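Side-chain contact in peptide ABC transporter permease (Staphylococcus hominis, PDB 6EXS), which is a membrane transporter of the POT family that probably carries peptides, including the thioalcohol-conjugated malodour precursor of the human axilla, across the bacterial membrane: residues A[5-10]-A[14-19]. Residues are numbered along the deposited sequence; the frame is centred on the assembly and turned at random.
Sequences SIPQKG and HPRGLG
Arg16 folds its guanidinium over the backbone of Gly10, whose CA lies 3.4 Å above the plane, displaced toward the rim, with Lys9 O over the same face. A bend at chi3 (-56°) turns the group back onto this bare stretch of chain. Gly10 has a positive phi (122°), a conformation that glycine takes without strain, and with no side chain it lets the guanidinium lie close over it. Nearer the backbone, Arg16 CB meets Pro7 CG at 3.8 Å, the proline ring and the arginine chain lying roughly perpendicular. Pro15, a compact ring with no N-H to satisfy, sets its CB 3.3 Å from Pro7 O and its CG 4.0 Å from Gln8 OE1. The bent Gln8 chain passes obliquely to that ring, while its NE2 hydrogen-bonds to Leu139 O. One water accepts a hydrogen bond from Gly17 N (2.8 Å) and donates one to Pro7 O, tying the loop to the first turn of helix 16-44. Gly10 and Pro15 form an antiparallel non-hydrogen-bonded pair in the small hairpin of strands 10-11 and 14-15, which leads into that helix; within the hairpin, His14 ND1 is hydrogen-bonded to Tyr140 OH, and His14, with Leu18 from the helix, packs against helix 147-174.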
ATOM      1  N   SER A   5      23.328  -3.054  23.111  1.00 72.20           N
ATOM      2  CA  SER A   5      23.076  -4.452  22.764  1.00 70.54           C
ATOM      3  C   SER A   5      23.105  -4.765  21.250  1.00 71.12           C
ATOM      4  O   SER A   5      22.897  -5.922  20.870  1.00 71.05           O
ATOM      5  CB  SER A   5      21.738  -4.886  23.360  1.00 72.95           C
ATOM      6  OG  SER A   5      20.658  -4.142  22.816  1.00 77.20           O
ATOM      7  N   ILE A   6      23.339  -3.751  20.382  1.00 64.59           N
ATOM      8  CA  ILE A   6      23.281  -3.959  18.926  1.00 61.99           C
ATOM      9  C   ILE A   6      24.516  -3.476  18.145  1.00 61.75           C
ATOM     10  O   ILE A   6      25.011  -2.372  18.408  1.00 60.74           O
ATOM     11  CB  ILE A   6      21.975  -3.356  18.310  1.00 63.75           C
ATOM     12  CG1 ILE A   6      21.867  -1.819  18.497  1.00 64.45           C
ATOM     13  CG2 ILE A   6      20.756  -4.058  18.863  1.00 63.94           C
ATOM     14  CD1 ILE A   6      20.739  -1.152  17.758  1.00 70.32           C
ATOM     15  N   PRO A   7      24.964  -4.262  17.122  1.00 55.28           N
ATOM     16  CA  PRO A   7      26.087  -3.807  16.282  1.00 54.51           C
ATOM     17  C   PRO A   7      25.694  -2.556  15.490  1.00 53.40           C
ATOM     18  O   PRO A   7      24.569  -2.472  15.006  1.00 48.62           O
ATOM     19  CB  PRO A   7      26.381  -5.013  15.377  1.00 56.15           C
ATOM     20  CG  PRO A   7      25.149  -5.807  15.378  1.00 59.66           C
ATOM     21  CD  PRO A   7      24.476  -5.589  16.693  1.00 55.75           C
ATOM     22  N   GLN A   8      26.594  -1.555  15.446  1.00 51.03           N
ATOM     23  CA  GLN A   8      26.331  -0.265  14.801  1.00 49.63           C
ATOM     24  C   GLN A   8      26.786  -0.188  13.342  1.00 51.92           C
ATOM     25  O   GLN A   8      26.517   0.810  12.672  1.00 50.82           O
ATOM     26  CB  GLN A   8      26.901   0.892  15.638  1.00 51.69           C
ATOM     27  CG  GLN A   8      25.965   1.324  16.783  1.00 61.42           C
ATOM     28  CD  GLN A   8      24.582   1.749  16.315  1.00 71.13           C
ATOM     29  OE1 GLN A   8      24.420   2.660  15.488  1.00 61.68           O
ATOM     30  NE2 GLN A   8      23.557   1.064  16.811  1.00 59.10           N
ATOM     31  N   LYS A   9      27.443  -1.248  12.848  1.00 47.90           N
ATOM     32  CA  LYS A   9      27.876  -1.390  11.458  1.00 47.21           C
ATOM     33  C   LYS A   9      27.554  -2.843  11.014  1.00 51.32           C
ATOM     34  O   LYS A   9      26.907  -3.581  11.767  1.00 51.59           O
ATOM     35  CB  LYS A   9      29.379  -1.049  11.315  1.00 50.37           C
ATOM     36  CG  LYS A   9      29.736   0.429  11.531  1.00 58.27           C
ATOM     37  CD  LYS A   9      29.453   1.326  10.318  1.00 65.05           C
ATOM     38  CE  LYS A   9      29.999   2.723  10.502  1.00 67.86           C
ATOM     39  NZ  LYS A   9      30.044   3.476   9.220  1.00 74.31           N
ATOM     40  N   GLY A  10      27.959  -3.235   9.809  1.00 46.77           N
ATOM     41  CA  GLY A  10      27.730  -4.602   9.355  1.00 46.31           C
ATOM     42  C   GLY A  10      26.926  -4.807   8.088  1.00 48.94           C
ATOM     43  O   GLY A  10      26.982  -5.901   7.519  1.00 48.39           O
ATOM     44  N   HIS A  14      25.748   0.525   7.816  1.00 41.89           N
ATOM     45  CA  HIS A  14      24.554   0.638   8.668  1.00 40.19           C
ATOM     46  C   HIS A  14      24.496  -0.512   9.704  1.00 46.25           C
ATOM     47  O   HIS A  14      25.146  -1.531   9.467  1.00 47.40           O
ATOM     48  CB  HIS A  14      23.276   0.647   7.793  1.00 38.32           C
ATOM     49  CG  HIS A  14      23.161   1.876   6.950  1.00 40.59           C
ATOM     50  ND1 HIS A  14      22.478   2.988   7.394  1.00 41.44           N
ATOM     51  CD2 HIS A  14      23.747   2.166   5.764  1.00 42.07           C
ATOM     52  CE1 HIS A  14      22.617   3.897   6.444  1.00 40.88           C
ATOM     53  NE2 HIS A  14      23.386   3.454   5.448  1.00 41.41           N
ATOM     54  N   PRO A  15      23.735  -0.397  10.836  1.00 42.63           N
ATOM     55  CA  PRO A  15      23.662  -1.519  11.801  1.00 42.87           C
ATOM     56  C   PRO A  15      23.326  -2.853  11.141  1.00 47.12           C
ATOM     57  O   PRO A  15      22.472  -2.874  10.251  1.00 45.90           O
ATOM     58  CB  PRO A  15      22.544  -1.077  12.749  1.00 44.33           C
ATOM     59  CG  PRO A  15      22.611   0.418  12.726  1.00 48.74           C
ATOM     60  CD  PRO A  15      22.914   0.747  11.293  1.00 43.71           C
ATOM     61  N   ARG A  16      24.010  -3.961  11.541  1.00 45.22           N
ATOM     62  CA  ARG A  16      23.834  -5.311  10.945  1.00 44.65           C
ATOM     63  C   ARG A  16      22.379  -5.783  10.885  1.00 47.44           C
ATOM     64  O   ARG A  16      22.008  -6.542   9.980  1.00 46.05           O
ATOM     65  CB  ARG A  16      24.712  -6.359  11.635  1.00 46.03           C
ATOM     66  CG  ARG A  16      25.247  -7.406  10.669  1.00 56.56           C
ATOM     67  CD  ARG A  16      26.110  -8.464  11.338  1.00 63.55           C
ATOM     68  NE  ARG A  16      27.232  -7.868  12.059  1.00 76.26           N
ATOM     69  CZ  ARG A  16      28.403  -7.563  11.510  1.00 97.73           C
ATOM     70  NH1 ARG A  16      28.631  -7.822  10.229  1.00 86.82           N
ATOM     71  NH2 ARG A  16      29.358  -7.003  12.241  1.00 89.66           N
ATOM     72  N   GLY A  17      21.577  -5.291  11.831  1.00 43.74           N
ATOM     73  CA  GLY A  17      20.145  -5.537  11.927  1.00 42.45           C
ATOM     74  C   GLY A  17      19.364  -5.039  10.724  1.00 46.01           C
ATOM     75  O   GLY A  17      18.287  -5.571  10.443  1.00 45.23           O
ATOM     76  N   LEU A  18      19.892  -4.015   9.993  1.00 43.10           N
ATOM     77  CA  LEU A  18      19.260  -3.518   8.762  1.00 42.23           C
ATOM     78  C   LEU A  18      19.340  -4.625   7.689  1.00 45.46           C
ATOM     79  O   LEU A  18      18.381  -4.806   6.942  1.00 44.52           O
ATOM     80  CB  LEU A  18      19.879  -2.192   8.242  1.00 42.46           C
ATOM     81  CG  LEU A  18      19.222  -1.602   6.964  1.00 46.64           C
ATOM     82  CD1 LEU A  18      17.809  -1.089   7.233  1.00 46.81           C
ATOM     83  CD2 LEU A  18      20.050  -0.502   6.365  1.00 48.52           C
ATOM     84  N   GLY A  19      20.454  -5.369   7.669  1.00 41.75           N
ATOM     85  CA  GLY A  19      20.674  -6.492   6.762  1.00 40.96           C
ATOM     86  C   GLY A  19      19.690  -7.618   6.985  1.00 43.27           C
ATOM     87  O   GLY A  19      19.109  -8.137   6.028  1.00 42.38           O
TER
HETATM   88  O   HOH W   1      22.271  -4.120  14.250  1.00 36.23           O